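Local coordinates for glycerol dehydratase (Clostridium butyricum, PDB 1R9D), which dehydrates glycerol without coenzyme B12, probably by glycyl-radical chemistry of the kind used by pyruvate formate-lyase and its relatives, at residues E409-A414 and K730-Q735; A490-M495 and A617-R622; V551-I556 and D667-S672; L612-A617 and K689-I694. One frame throughout, in Å; residues are numbered along the deposited sequence.

How the contacts relate
Followed from the N terminus, the first segments of contacts 1, 2, 3 and 4 come in that order. Contact 2 closes first, at 617-622, then contacts 3 and 4, at 667-672 and 689-694, and contact 1 last, at 730-735. Contact 1 therefore encloses the other three, which cross one another pairwise. Contact 1 ties helix 408-417 to the start of strand 733-738, and contact 2 pairs helices 484-516 and 607-624. Contacts 3 and 4 tie helices 553-569 and 607-624 to the loops before and after helix 680-687. Contacts 2 and 4 share A617; V669 packs on L690 between contacts 3 and 4, and H692 lies against F732 between contacts 4 and 1.

Contact 1: E409-A414 and K730-Q735; sequences EVIIPA and KGFHVQ
I411 and F732 make the aromatic part of this contact. I411 CG1 stands over one face of the phenyl ring, 3.8 Å from its centroid and 20° off the normal, which meets the geometry of a CH-pi contact. The methylene is displaced toward the rim, and the closest single pair is I411 CG1 to F732 CZ at 3.6 Å. I411 CD1 lies on the same side of the ring, near its rim, 3.7 Å from F732 CE2.

V410 supplies the apolar packing beside it. With chi1 at 168°, the two methyls divide their work: CG1, trans to the backbone nitrogen, approaches F732 CD1 at 4.1 Å, while CG2 points into the turn and lies 3.3 Å from K730 O. The same CG2 is covered by the lysine's own CB and CD.

That turn has a definite identity. K730, at positive phi, is the C-prime residue of a Schellman motif ending helix 712-728. After it the chain enters strand 733-738, whose antiparallel neighbour in a five-stranded mixed sheet is 404-407, the strand leading directly into helix 408-417. N407 ND2 donates to G731 O, and backbone bonds join N407 to F732.

Polar contact between the segments is indirect. A water 2.7 Å from K730 NZ donates to E409 O at 2.8 Å, so the lysine reaches the helix backbone through solvent. The lysine chain bends at chi2 (-54°) and then runs extended to the ammonium. E409 OE1 remains 5.2 Å from K730 NZ, and E409 OE2 is instead bonded to N382 N.

Contact 2: A490-M495 and A617-R622; sequences AYKAQM and ALVYCR
Y491 OH is hydrogen-bonded to G616 O, one residue before 617-622, and the same tyrosine ring packs on V619. The ring atom Y491 CE2 lies 3.7 Å from V619 CB, an oblique approach in which both valine methyls also lie near CE2 and CD2.

V619 is the centre of the interface. Its CG1 branch points between three residues of the opposing helix, meeting Y491, the backbone of K492 (CG1 to CA, 4.0 Å) and M495 (CG1 to CG, 3.9 Å). M495 carries the contact onward: its chain leaves CB trans to N (chi1 -170°), then bends twice, which lays the thioether across the base of Y620. There SD is 3.9 Å from Y620 CB, with CE equally near that atom. Relative to the ring, the sulfur lies 5.2 Å from the centroid and 85° off the normal, hence at the edge and near the plane.

The Y620 ring also meets that of F451, and its OH makes a weak hydrogen bond to P548 O. The axes of the short segments run in broadly the same direction, 9.9 Å apart and crossing at -37°. Helices 484-516 and 607-624 thus form an obliquely crossed, mostly apolar pair with an edge-on Met-aromatic contact.

Contact 3: V551-I556 and D667-S672; sequences VGVANI and DGVSPS
This is a water-mediated contact between the first turn of helix 553-569 and a loop of the glycine radical region, in which A554 packs on S670 and S672 while V553 faces G668. The direct touches are modest: A554 CB lies 3.5 Å from S670 O and equally near S672 OG, and V553 CG2 approaches V669 CG1 at 4.3 Å.

Three waters do the rest. One accepts from A554 N and donates to both G668 O, at 2.7 Å, and S670 O, at 2.8 Å, so a backbone N-H of the helix start is tied to two carbonyls of the loop. A second spans G552 N and G668 O, giving that carbonyl two water donors. The third connects N555 ND2 with S672 OG, the same hydroxyl that touches A554 CB; N555 OD1 is held separately by A666 N.

The loop has its own internal brace. D667 O accepts from S670 N and from S670 OG, the latter at 3.1 Å, and the two donors arrive from opposite faces of its carbonyl plane. S670 OG is also bonded to N702 N. G668, at positive phi, takes the second position of a type II' beta turn from D667 to S670, set by water against a helix N-terminus that has G552 as its N-cap.

Contact 4: L612-A617 and K689-I694; sequences LAREGA and KLDHFI
R614 lies along the backbone of K689-D691, and its side chain can be read outward from the helix. Its CB already lies near K689 O and is 4.2 Å from L690 CD2, the methyl that also rests against the helix backbone at R614 N (3.6 Å) and against A613 CB (4.0 Å). CG, leaving the main chain trans to N (chi1 174°), passes K689 O and L690 CA. CD draws closer, 3.4 Å from K689 O. The chain stays extended as far as NE, which carries the guanidinium past that carbonyl until NH1 can turn back to it.

At the tip, R614 NH1 donates to K689 O at 2.9 Å with an N-H...O angle of 153°. The acceptor is near the guanidinium plane, whereas the donor is tilted from the carbonyl plane. One face of the guanidinium is covered by D691 CB, 3.8 Å from NH1. A water adds a second link, accepting from D691 N and donating to R614 O.

D691 is itself fixed by the loop. Its OD1 accepts from F693 N, nearly in line with the C-O bond, forming an Asx turn, and from I694 N, which comes from above the carboxylate plane. The K689 ammonium is directed elsewhere, to D605, D607 and D610.

The carboxylate and guanidinium planes are only 3° apart, but R614 NH2 is 4.3 Å from D691 OD2 and no N-H points at that oxygen. The arginine therefore binds the loop through a backbone carbonyl, and the D691 carboxylate probably adds a longer-range attraction, beyond salt-bridge distance.

Contact 1: E409-A414 and K730-Q735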
loop_
_atom_site.group_PDB
_atom_site.type_symbol
_atom_site.label_atom_id
_atom_site.label_comp_id
_atom_site.label_asym_id
_atom_site.label_seq_id
_atom_site.Cartn_x
_atom_site.Cartn_y
_atom_site.Cartn_z
ATOM N N GLU A 409 15.632 -32.852 -21.106
ATOM C CA GLU A 409 14.855 -33.010 -22.335
ATOM C C GLU A 409 13.383 -32.629 -22.222
ATOM O O GLU A 409 12.762 -32.255 -23.215
ATOM C CB GLU A 409 15.007 -34.444 -22.852
ATOM C CG GLU A 409 16.467 -34.885 -23.079
ATOM C CD GLU A 409 17.194 -34.074 -24.146
ATOM O OE1 GLU A 409 16.563 -33.736 -25.173
ATOM O OE2 GLU A 409 18.406 -33.792 -23.974
ATOM N N VAL A 410 12.820 -32.728 -21.022
ATOM C CA VAL A 410 11.427 -32.346 -20.797
ATOM C C VAL A 410 11.365 -30.956 -20.162
ATOM O O VAL A 410 10.588 -30.094 -20.575
ATOM C CB VAL A 410 10.698 -33.337 -19.842
ATOM C CG1 VAL A 410 9.359 -32.752 -19.392
ATOM C CG2 VAL A 410 10.466 -34.659 -20.542
ATOM N N ILE A 411 12.210 -30.736 -19.163
ATOM C CA ILE A 411 12.215 -29.470 -18.442
ATOM C C ILE A 411 12.510 -28.221 -19.267
ATOM O O ILE A 411 11.817 -27.215 -19.129
ATOM C CB ILE A 411 13.179 -29.546 -17.237
ATOM C CG1 ILE A 411 12.643 -30.577 -16.240
ATOM C CG2 ILE A 411 13.316 -28.173 -16.579
ATOM C CD1 ILE A 411 13.584 -30.872 -15.083
ATOM N N ILE A 412 13.525 -28.277 -20.122
ATOM C CA ILE A 412 13.872 -27.119 -20.938
ATOM C C ILE A 412 12.696 -26.691 -21.827
ATOM O O ILE A 412 12.291 -25.528 -21.800
ATOM C CB ILE A 412 15.154 -27.401 -21.765
ATOM C CG1 ILE A 412 16.345 -27.539 -20.804
ATOM C CG2 ILE A 412 15.414 -26.273 -22.754
ATOM C CD1 ILE A 412 17.661 -27.924 -21.462
ATOM N N PRO A 413 12.119 -27.620 -22.613
ATOM C CA PRO A 413 10.982 -27.261 -23.473
ATOM C C PRO A 413 9.795 -26.728 -22.659
ATOM O O PRO A 413 9.148 -25.752 -23.043
ATOM C CB PRO A 413 10.641 -28.580 -24.169
ATOM C CG PRO A 413 11.955 -29.276 -24.239
ATOM C CD PRO A 413 12.566 -28.998 -22.887
ATOM N N ALA A 414 9.505 -27.384 -21.538
ATOM C CA ALA A 414 8.407 -26.959 -20.678
ATOM C C ALA A 414 8.615 -25.519 -20.195
ATOM O O ALA A 414 7.667 -24.732 -20.134
ATOM C CB ALA A 414 8.281 -27.903 -19.482
ATOM N N LYS A 730 9.965 -39.190 -21.810
ATOM C CA LYS A 730 9.521 -37.877 -21.354
ATOM C C LYS A 730 9.115 -37.752 -19.891
ATOM O O LYS A 730 8.242 -36.953 -19.554
ATOM C CB LYS A 730 8.391 -37.356 -22.255
ATOM C CG LYS A 730 8.771 -37.286 -23.736
ATOM C CD LYS A 730 10.036 -36.475 -23.943
ATOM C CE LYS A 730 10.455 -36.440 -25.408
ATOM N NZ LYS A 730 11.754 -35.729 -25.562
ATOM N N GLY A 731 9.743 -38.542 -19.023
ATOM C CA GLY A 731 9.465 -38.437 -17.602
ATOM C C GLY A 731 10.193 -37.192 -17.117
ATOM O O GLY A 731 11.185 -36.786 -17.725
ATOM N N PHE A 732 9.722 -36.606 -16.019
ATOM C CA PHE A 732 10.281 -35.369 -15.467
ATOM C C PHE A 732 11.410 -35.565 -14.451
ATOM O O PHE A 732 12.482 -34.957 -14.557
ATOM C CB PHE A 732 9.142 -34.587 -14.798
ATOM C CG PHE A 732 9.454 -33.143 -14.513
ATOM C CD1 PHE A 732 8.927 -32.136 -15.319
ATOM C CD2 PHE A 732 10.231 -32.785 -13.414
ATOM C CE1 PHE A 732 9.166 -30.789 -15.034
ATOM C CE2 PHE A 732 10.478 -31.438 -13.119
ATOM C CZ PHE A 732 9.942 -30.441 -13.932
ATOM N N HIS A 733 11.146 -36.407 -13.459
ATOM C CA HIS A 733 12.094 -36.661 -12.379
ATOM C C HIS A 733 11.927 -38.055 -11.782
ATOM O O HIS A 733 10.855 -38.643 -11.857
ATOM C CB HIS A 733 11.878 -35.605 -11.276
ATOM C CG HIS A 733 12.097 -36.116 -9.881
ATOM N ND1 HIS A 733 11.204 -36.949 -9.238
ATOM C CD2 HIS A 733 13.125 -35.933 -9.018
ATOM C CE1 HIS A 733 11.675 -37.259 -8.042
ATOM N NE2 HIS A 733 12.839 -36.656 -7.883
ATOM N N VAL A 734 13.002 -38.575 -11.194
ATOM C CA VAL A 734 12.951 -39.863 -10.521
ATOM C C VAL A 734 14.049 -39.893 -9.453
ATOM O O VAL A 734 15.093 -39.256 -9.603
ATOM C CB VAL A 734 13.102 -41.049 -11.523
ATOM C CG1 VAL A 734 14.512 -41.099 -12.089
ATOM C CG2 VAL A 734 12.729 -42.364 -10.833
ATOM N N GLN A 735 13.795 -40.602 -8.358
ATOM C CA GLN A 735 14.769 -40.707 -7.276
ATOM C C GLN A 735 14.563 -42.071 -6.633
ATOM O O GLN A 735 13.475 -42.641 -6.739
ATOM C CB GLN A 735 14.548 -39.587 -6.265
ATOM C CG GLN A 735 13.183 -39.607 -5.620
ATOM C CD GLN A 735 12.872 -38.326 -4.883
ATOM O OE1 GLN A 735 11.951 -38.277 -4.064
ATOM N NE2 GLN A 735 13.626 -37.271 -5.180
HETATM O O HOH W 1 10.673 -33.377 -24.770
#

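Contact 2: A490-M495 and A617-R622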
loop_
_atom_site.group_PDB
_atom_site.type_symbol
_atom_site.label_atom_id
_atom_site.label_comp_id
_atom_site.label_asym_id
_atom_site.label_seq_id
_atom_site.Cartn_x
_atom_site.Cartn_y
_atom_site.Cartn_z
ATOM N N ALA A 490 -18.997 -33.941 -13.870
ATOM C CA ALA A 490 -19.220 -33.551 -12.485
ATOM C C ALA A 490 -17.866 -33.384 -11.791
ATOM O O ALA A 490 -17.678 -32.476 -10.983
ATOM C CB ALA A 490 -20.051 -34.609 -11.771
ATOM N N TYR A 491 -16.937 -34.279 -12.111
ATOM C CA TYR A 491 -15.584 -34.253 -11.561
ATOM C C TYR A 491 -14.943 -32.910 -11.916
ATOM O O TYR A 491 -14.352 -32.242 -11.062
ATOM C CB TYR A 491 -14.778 -35.407 -12.165
ATOM C CG TYR A 491 -13.290 -35.418 -11.869
ATOM C CD1 TYR A 491 -12.808 -35.704 -10.593
ATOM C CD2 TYR A 491 -12.365 -35.189 -12.884
ATOM C CE1 TYR A 491 -11.432 -35.768 -10.339
ATOM C CE2 TYR A 491 -10.994 -35.251 -12.645
ATOM C CZ TYR A 491 -10.535 -35.540 -11.373
ATOM O OH TYR A 491 -9.179 -35.615 -11.146
ATOM N N LYS A 492 -15.071 -32.517 -13.179
ATOM C CA LYS A 492 -14.512 -31.252 -13.641
ATOM C C LYS A 492 -15.159 -30.054 -12.943
ATOM O O LYS A 492 -14.484 -29.066 -12.646
ATOM C CB LYS A 492 -14.674 -31.129 -15.159
ATOM C CG LYS A 492 -14.138 -29.828 -15.758
ATOM C CD LYS A 492 -14.044 -29.943 -17.274
ATOM C CE LYS A 492 -13.673 -28.628 -17.938
ATOM N NZ LYS A 492 -14.815 -27.669 -17.977
ATOM N N ALA A 493 -16.459 -30.147 -12.670
ATOM C CA ALA A 493 -17.180 -29.063 -12.004
ATOM C C ALA A 493 -16.717 -28.881 -10.560
ATOM O O ALA A 493 -16.613 -27.749 -10.071
ATOM C CB ALA A 493 -18.680 -29.328 -12.043
ATOM N N GLN A 494 -16.458 -29.989 -9.870
ATOM C CA GLN A 494 -15.975 -29.910 -8.492
ATOM C C GLN A 494 -14.553 -29.341 -8.503
ATOM O O GLN A 494 -14.209 -28.480 -7.695
ATOM C CB GLN A 494 -15.953 -31.294 -7.835
ATOM C CG GLN A 494 -17.320 -31.899 -7.534
ATOM C CD GLN A 494 -18.135 -31.087 -6.533
ATOM O OE1 GLN A 494 -17.594 -30.515 -5.582
ATOM N NE2 GLN A 494 -19.449 -31.052 -6.734
ATOM N N MET A 495 -13.733 -29.835 -9.426
ATOM C CA MET A 495 -12.347 -29.385 -9.553
ATOM C C MET A 495 -12.305 -27.877 -9.788
ATOM O O MET A 495 -11.543 -27.151 -9.144
ATOM C CB MET A 495 -11.668 -30.100 -10.728
ATOM C CG MET A 495 -10.155 -29.903 -10.820
ATOM S SD MET A 495 -9.242 -30.838 -9.570
ATOM C CE MET A 495 -9.293 -32.510 -10.273
ATOM N N ALA A 617 -5.411 -36.111 -13.925
ATOM C CA ALA A 617 -4.451 -35.095 -13.506
ATOM C C ALA A 617 -4.560 -33.857 -14.387
ATOM O O ALA A 617 -4.391 -32.734 -13.913
ATOM C CB ALA A 617 -3.038 -35.652 -13.566
ATOM N N LEU A 618 -4.839 -34.065 -15.672
ATOM C CA LEU A 618 -4.972 -32.957 -16.609
ATOM C C LEU A 618 -6.138 -32.044 -16.281
ATOM O O LEU A 618 -6.083 -30.848 -16.560
ATOM C CB LEU A 618 -5.113 -33.480 -18.044
ATOM C CG LEU A 618 -3.785 -33.759 -18.753
ATOM C CD1 LEU A 618 -4.028 -34.542 -20.053
ATOM C CD2 LEU A 618 -3.085 -32.432 -19.044
ATOM N N VAL A 619 -7.204 -32.594 -15.704
ATOM C CA VAL A 619 -8.353 -31.772 -15.343
ATOM C C VAL A 619 -7.888 -30.745 -14.306
ATOM O O VAL A 619 -8.243 -29.568 -14.377
ATOM C CB VAL A 619 -9.492 -32.629 -14.761
ATOM C CG1 VAL A 619 -10.604 -31.739 -14.219
ATOM C CG2 VAL A 619 -10.040 -33.552 -15.857
ATOM N N TYR A 620 -7.091 -31.202 -13.345
ATOM C CA TYR A 620 -6.549 -30.312 -12.320
ATOM C C TYR A 620 -5.612 -29.289 -12.974
ATOM O O TYR A 620 -5.733 -28.082 -12.760
ATOM C CB TYR A 620 -5.761 -31.123 -11.291
ATOM C CG TYR A 620 -4.939 -30.268 -10.351
ATOM C CD1 TYR A 620 -5.550 -29.522 -9.342
ATOM C CD2 TYR A 620 -3.558 -30.179 -10.494
ATOM C CE1 TYR A 620 -4.804 -28.706 -8.496
ATOM C CE2 TYR A 620 -2.795 -29.359 -9.649
ATOM C CZ TYR A 620 -3.430 -28.628 -8.654
ATOM O OH TYR A 620 -2.693 -27.826 -7.806
ATOM N N CYS A 621 -4.683 -29.781 -13.783
ATOM C CA CYS A 621 -3.710 -28.912 -14.436
ATOM C C CYS A 621 -4.335 -27.827 -15.317
ATOM O O CYS A 621 -3.885 -26.679 -15.302
ATOM C CB CYS A 621 -2.716 -29.755 -15.246
ATOM S SG CYS A 621 -1.621 -30.824 -14.227
ATOM N N ARG A 622 -5.372 -28.177 -16.073
ATOM C CA ARG A 622 -6.028 -27.202 -16.944
ATOM C C ARG A 622 -6.729 -26.105 -16.149
ATOM O O ARG A 622 -6.815 -24.964 -16.605
ATOM C CB ARG A 622 -7.042 -27.885 -17.866
ATOM C CG ARG A 622 -6.435 -28.882 -18.840
ATOM C CD ARG A 622 -7.524 -29.530 -19.681
ATOM N NE ARG A 622 -7.027 -30.640 -20.488
ATOM C CZ ARG A 622 -7.505 -31.879 -20.415
ATOM N NH1 ARG A 622 -8.492 -32.167 -19.572
ATOM N NH2 ARG A 622 -7.000 -32.832 -21.188
#

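Contact 3: V551-I556 and D667-S672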
loop_
_atom_site.group_PDB
_atom_site.type_symbol
_atom_site.label_atom_id
_atom_site.label_comp_id
_atom_site.label_asym_id
_atom_site.label_seq_id
_atom_site.Cartn_x
_atom_site.Cartn_y
_atom_site.Cartn_z
ATOM N N VAL A 551 -2.199 -33.594 -5.272
ATOM C CA VAL A 551 -1.786 -34.789 -4.539
ATOM C C VAL A 551 -2.816 -35.903 -4.708
ATOM O O VAL A 551 -4.011 -35.671 -4.539
ATOM C CB VAL A 551 -1.643 -34.482 -3.032
ATOM C CG1 VAL A 551 -1.154 -35.722 -2.281
ATOM C CG2 VAL A 551 -0.685 -33.308 -2.840
ATOM N N GLY A 552 -2.345 -37.099 -5.059
ATOM C CA GLY A 552 -3.229 -38.246 -5.223
ATOM C C GLY A 552 -3.440 -38.737 -6.647
ATOM O O GLY A 552 -4.488 -39.310 -6.955
ATOM N N VAL A 553 -2.448 -38.552 -7.514
ATOM C CA VAL A 553 -2.584 -38.967 -8.914
ATOM C C VAL A 553 -2.924 -40.445 -9.151
ATOM O O VAL A 553 -3.824 -40.750 -9.931
ATOM C CB VAL A 553 -1.318 -38.608 -9.733
ATOM C CG1 VAL A 553 -1.481 -39.086 -11.183
ATOM C CG2 VAL A 553 -1.108 -37.096 -9.723
ATOM N N ALA A 554 -2.216 -41.364 -8.501
ATOM C CA ALA A 554 -2.506 -42.781 -8.706
ATOM C C ALA A 554 -3.896 -43.124 -8.181
ATOM O O ALA A 554 -4.605 -43.944 -8.771
ATOM C CB ALA A 554 -1.461 -43.648 -8.020
ATOM N N ASN A 555 -4.292 -42.491 -7.080
ATOM C CA ASN A 555 -5.606 -42.756 -6.505
ATOM C C ASN A 555 -6.719 -42.327 -7.466
ATOM O O ASN A 555 -7.745 -43.002 -7.582
ATOM C CB ASN A 555 -5.765 -42.036 -5.160
ATOM C CG ASN A 555 -4.690 -42.429 -4.158
ATOM O OD1 ASN A 555 -3.653 -41.775 -4.055
ATOM N ND2 ASN A 555 -4.926 -43.519 -3.430
ATOM N N ILE A 556 -6.513 -41.213 -8.162
ATOM C CA ILE A 556 -7.510 -40.728 -9.111
ATOM C C ILE A 556 -7.605 -41.620 -10.343
ATOM O O ILE A 556 -8.702 -41.934 -10.801
ATOM C CB ILE A 556 -7.212 -39.259 -9.538
ATOM C CG1 ILE A 556 -7.801 -38.295 -8.505
ATOM C CG2 ILE A 556 -7.836 -38.956 -10.900
ATOM C CD1 ILE A 556 -7.432 -38.611 -7.083
ATOM N N ASP A 667 2.131 -41.010 -3.255
ATOM C CA ASP A 667 3.091 -39.905 -3.264
ATOM C C ASP A 667 3.478 -39.462 -4.682
ATOM O O ASP A 667 3.900 -40.277 -5.496
ATOM C CB ASP A 667 4.345 -40.322 -2.487
ATOM C CG ASP A 667 4.897 -41.667 -2.944
ATOM O OD1 ASP A 667 5.993 -41.694 -3.540
ATOM O OD2 ASP A 667 4.227 -42.701 -2.716
ATOM N N GLY A 668 3.329 -38.170 -4.967
ATOM C CA GLY A 668 3.674 -37.650 -6.282
ATOM C C GLY A 668 2.923 -38.360 -7.397
ATOM O O GLY A 668 1.711 -38.538 -7.313
ATOM N N VAL A 669 3.638 -38.761 -8.443
ATOM C CA VAL A 669 3.011 -39.471 -9.552
ATOM C C VAL A 669 3.363 -40.959 -9.495
ATOM O O VAL A 669 3.210 -41.682 -10.478
ATOM C CB VAL A 669 3.445 -38.884 -10.918
ATOM C CG1 VAL A 669 2.922 -37.458 -11.042
ATOM C CG2 VAL A 669 4.972 -38.916 -11.052
ATOM N N SER A 670 3.838 -41.407 -8.333
ATOM C CA SER A 670 4.218 -42.806 -8.140
ATOM C C SER A 670 2.981 -43.692 -7.990
ATOM O O SER A 670 1.958 -43.256 -7.473
ATOM C CB SER A 670 5.065 -42.961 -6.866
ATOM O OG SER A 670 6.094 -41.992 -6.788
ATOM N N PRO A 671 3.062 -44.952 -8.447
ATOM C CA PRO A 671 1.923 -45.870 -8.329
ATOM C C PRO A 671 1.596 -46.086 -6.848
ATOM O O PRO A 671 2.467 -45.906 -5.991
ATOM C CB PRO A 671 2.445 -47.149 -8.985
ATOM C CG PRO A 671 3.387 -46.629 -10.031
ATOM C CD PRO A 671 4.128 -45.533 -9.282
ATOM N N SER A 672 0.354 -46.456 -6.544
ATOM C CA SER A 672 -0.047 -46.706 -5.157
ATOM C C SER A 672 0.686 -47.936 -4.631
ATOM O O SER A 672 1.066 -48.811 -5.400
ATOM C CB SER A 672 -1.559 -46.941 -5.059
ATOM O OG SER A 672 -2.287 -45.761 -5.350
HETATM O O HOH W 2 0.261 -37.777 -4.975
HETATM O O HOH W 3 0.462 -40.947 -7.437
HETATM O O HOH W 4 -2.615 -44.999 -2.244
#

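Contact 4: L612-A617 and K689-I694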
loop_
_atom_site.group_PDB
_atom_site.type_symbol
_atom_site.label_atom_id
_atom_site.label_comp_id
_atom_site.label_asym_id
_atom_site.label_seq_id
_atom_site.Cartn_x
_atom_site.Cartn_y
_atom_site.Cartn_z
ATOM N N LEU A 612 -6.355 -42.734 -17.804
ATOM C CA LEU A 612 -7.313 -42.073 -16.929
ATOM C C LEU A 612 -6.557 -41.339 -15.825
ATOM O O LEU A 612 -7.037 -40.339 -15.295
ATOM C CB LEU A 612 -8.308 -43.083 -16.348
ATOM C CG LEU A 612 -9.404 -43.476 -17.350
ATOM C CD1 LEU A 612 -10.337 -44.510 -16.740
ATOM C CD2 LEU A 612 -10.190 -42.230 -17.750
ATOM N N ALA A 613 -5.371 -41.834 -15.481
ATOM C CA ALA A 613 -4.556 -41.155 -14.480
ATOM C C ALA A 613 -4.127 -39.858 -15.170
ATOM O O ALA A 613 -4.150 -38.778 -14.573
ATOM C CB ALA A 613 -3.330 -41.997 -14.120
ATOM N N ARG A 614 -3.756 -39.974 -16.441
ATOM C CA ARG A 614 -3.329 -38.814 -17.227
ATOM C C ARG A 614 -4.440 -37.773 -17.326
ATOM O O ARG A 614 -4.238 -36.596 -17.014
ATOM C CB ARG A 614 -2.919 -39.246 -18.640
ATOM C CG ARG A 614 -2.595 -38.085 -19.574
ATOM C CD ARG A 614 -2.405 -38.566 -21.008
ATOM N NE ARG A 614 -2.303 -37.455 -21.953
ATOM C CZ ARG A 614 -1.174 -36.826 -22.263
ATOM N NH1 ARG A 614 -0.025 -37.193 -21.707
ATOM N NH2 ARG A 614 -1.195 -35.828 -23.139
ATOM N N GLU A 615 -5.616 -38.205 -17.767
ATOM C CA GLU A 615 -6.738 -37.284 -17.910
ATOM C C GLU A 615 -7.201 -36.727 -16.563
ATOM O O GLU A 615 -7.567 -35.554 -16.464
ATOM C CB GLU A 615 -7.899 -37.979 -18.625
ATOM C CG GLU A 615 -9.108 -37.085 -18.888
ATOM C CD GLU A 615 -8.754 -35.794 -19.621
ATOM O OE1 GLU A 615 -7.795 -35.794 -20.427
ATOM O OE2 GLU A 615 -9.451 -34.779 -19.399
ATOM N N GLY A 616 -7.190 -37.566 -15.531
ATOM C CA GLY A 616 -7.601 -37.105 -14.214
ATOM C C GLY A 616 -6.719 -35.971 -13.716
ATOM O O GLY A 616 -7.211 -34.982 -13.161
ATOM N N ALA A 617 -5.411 -36.111 -13.925
ATOM C CA ALA A 617 -4.451 -35.095 -13.506
ATOM C C ALA A 617 -4.560 -33.857 -14.387
ATOM O O ALA A 617 -4.391 -32.734 -13.913
ATOM C CB ALA A 617 -3.038 -35.652 -13.566
ATOM N N LYS A 689 3.425 -41.775 -19.186
ATOM C CA LYS A 689 2.257 -41.445 -20.002
ATOM C C LYS A 689 1.537 -40.170 -19.562
ATOM O O LYS A 689 0.738 -39.609 -20.315
ATOM C CB LYS A 689 1.277 -42.618 -20.014
ATOM C CG LYS A 689 1.836 -43.872 -20.680
ATOM C CD LYS A 689 0.958 -45.074 -20.393
ATOM C CE LYS A 689 1.568 -46.349 -20.959
ATOM N NZ LYS A 689 0.788 -47.555 -20.545
ATOM N N LEU A 690 1.810 -39.716 -18.342
ATOM C CA LEU A 690 1.195 -38.491 -17.842
ATOM C C LEU A 690 1.790 -37.306 -18.607
ATOM O O LEU A 690 2.838 -37.435 -19.240
ATOM C CB LEU A 690 1.496 -38.323 -16.351
ATOM C CG LEU A 690 1.169 -39.499 -15.430
ATOM C CD1 LEU A 690 1.714 -39.203 -14.025
ATOM C CD2 LEU A 690 -0.335 -39.735 -15.400
ATOM N N ASP A 691 1.121 -36.157 -18.553
ATOM C CA ASP A 691 1.619 -34.954 -19.228
ATOM C C ASP A 691 2.568 -34.215 -18.277
ATOM O O ASP A 691 2.131 -33.410 -17.450
ATOM C CB ASP A 691 0.457 -34.030 -19.612
ATOM C CG ASP A 691 0.906 -32.834 -20.441
ATOM O OD1 ASP A 691 2.111 -32.507 -20.419
ATOM O OD2 ASP A 691 0.048 -32.212 -21.107
ATOM N N HIS A 692 3.861 -34.497 -18.393
ATOM C CA HIS A 692 4.867 -33.865 -17.538
ATOM C C HIS A 692 5.270 -32.469 -18.021
ATOM O O HIS A 692 6.021 -31.765 -17.340
ATOM C CB HIS A 692 6.107 -34.756 -17.462
ATOM C CG HIS A 692 5.872 -36.059 -16.762
ATOM N ND1 HIS A 692 5.994 -36.204 -15.396
ATOM C CD2 HIS A 692 5.527 -37.279 -17.241
ATOM C CE1 HIS A 692 5.737 -37.457 -15.063
ATOM N NE2 HIS A 692 5.452 -38.131 -16.163
ATOM N N PHE A 693 4.783 -32.071 -19.193
ATOM C CA PHE A 693 5.104 -30.753 -19.735
ATOM C C PHE A 693 4.212 -29.665 -19.139
ATOM O O PHE A 693 4.678 -28.567 -18.839
ATOM C CB PHE A 693 4.941 -30.733 -21.268
ATOM C CG PHE A 693 5.974 -31.539 -22.009
ATOM C CD1 PHE A 693 5.846 -32.919 -22.138
ATOM C CD2 PHE A 693 7.072 -30.912 -22.597
ATOM C CE1 PHE A 693 6.794 -33.665 -22.844
ATOM C CE2 PHE A 693 8.025 -31.644 -23.305
ATOM C CZ PHE A 693 7.886 -33.024 -23.431
ATOM N N ILE A 694 2.926 -29.968 -18.976
ATOM C CA ILE A 694 1.981 -28.988 -18.442
ATOM C C ILE A 694 2.209 -28.742 -16.950
ATOM O O ILE A 694 1.997 -27.632 -16.461
ATOM C CB ILE A 694 0.518 -29.436 -18.685
ATOM C CG1 ILE A 694 -0.429 -28.258 -18.443
ATOM C CG2 ILE A 694 0.157 -30.603 -17.775
ATOM C CD1 ILE A 694 -1.868 -28.520 -18.864
HETATM O O HOH W 5 -1.184 -36.000 -16.906
#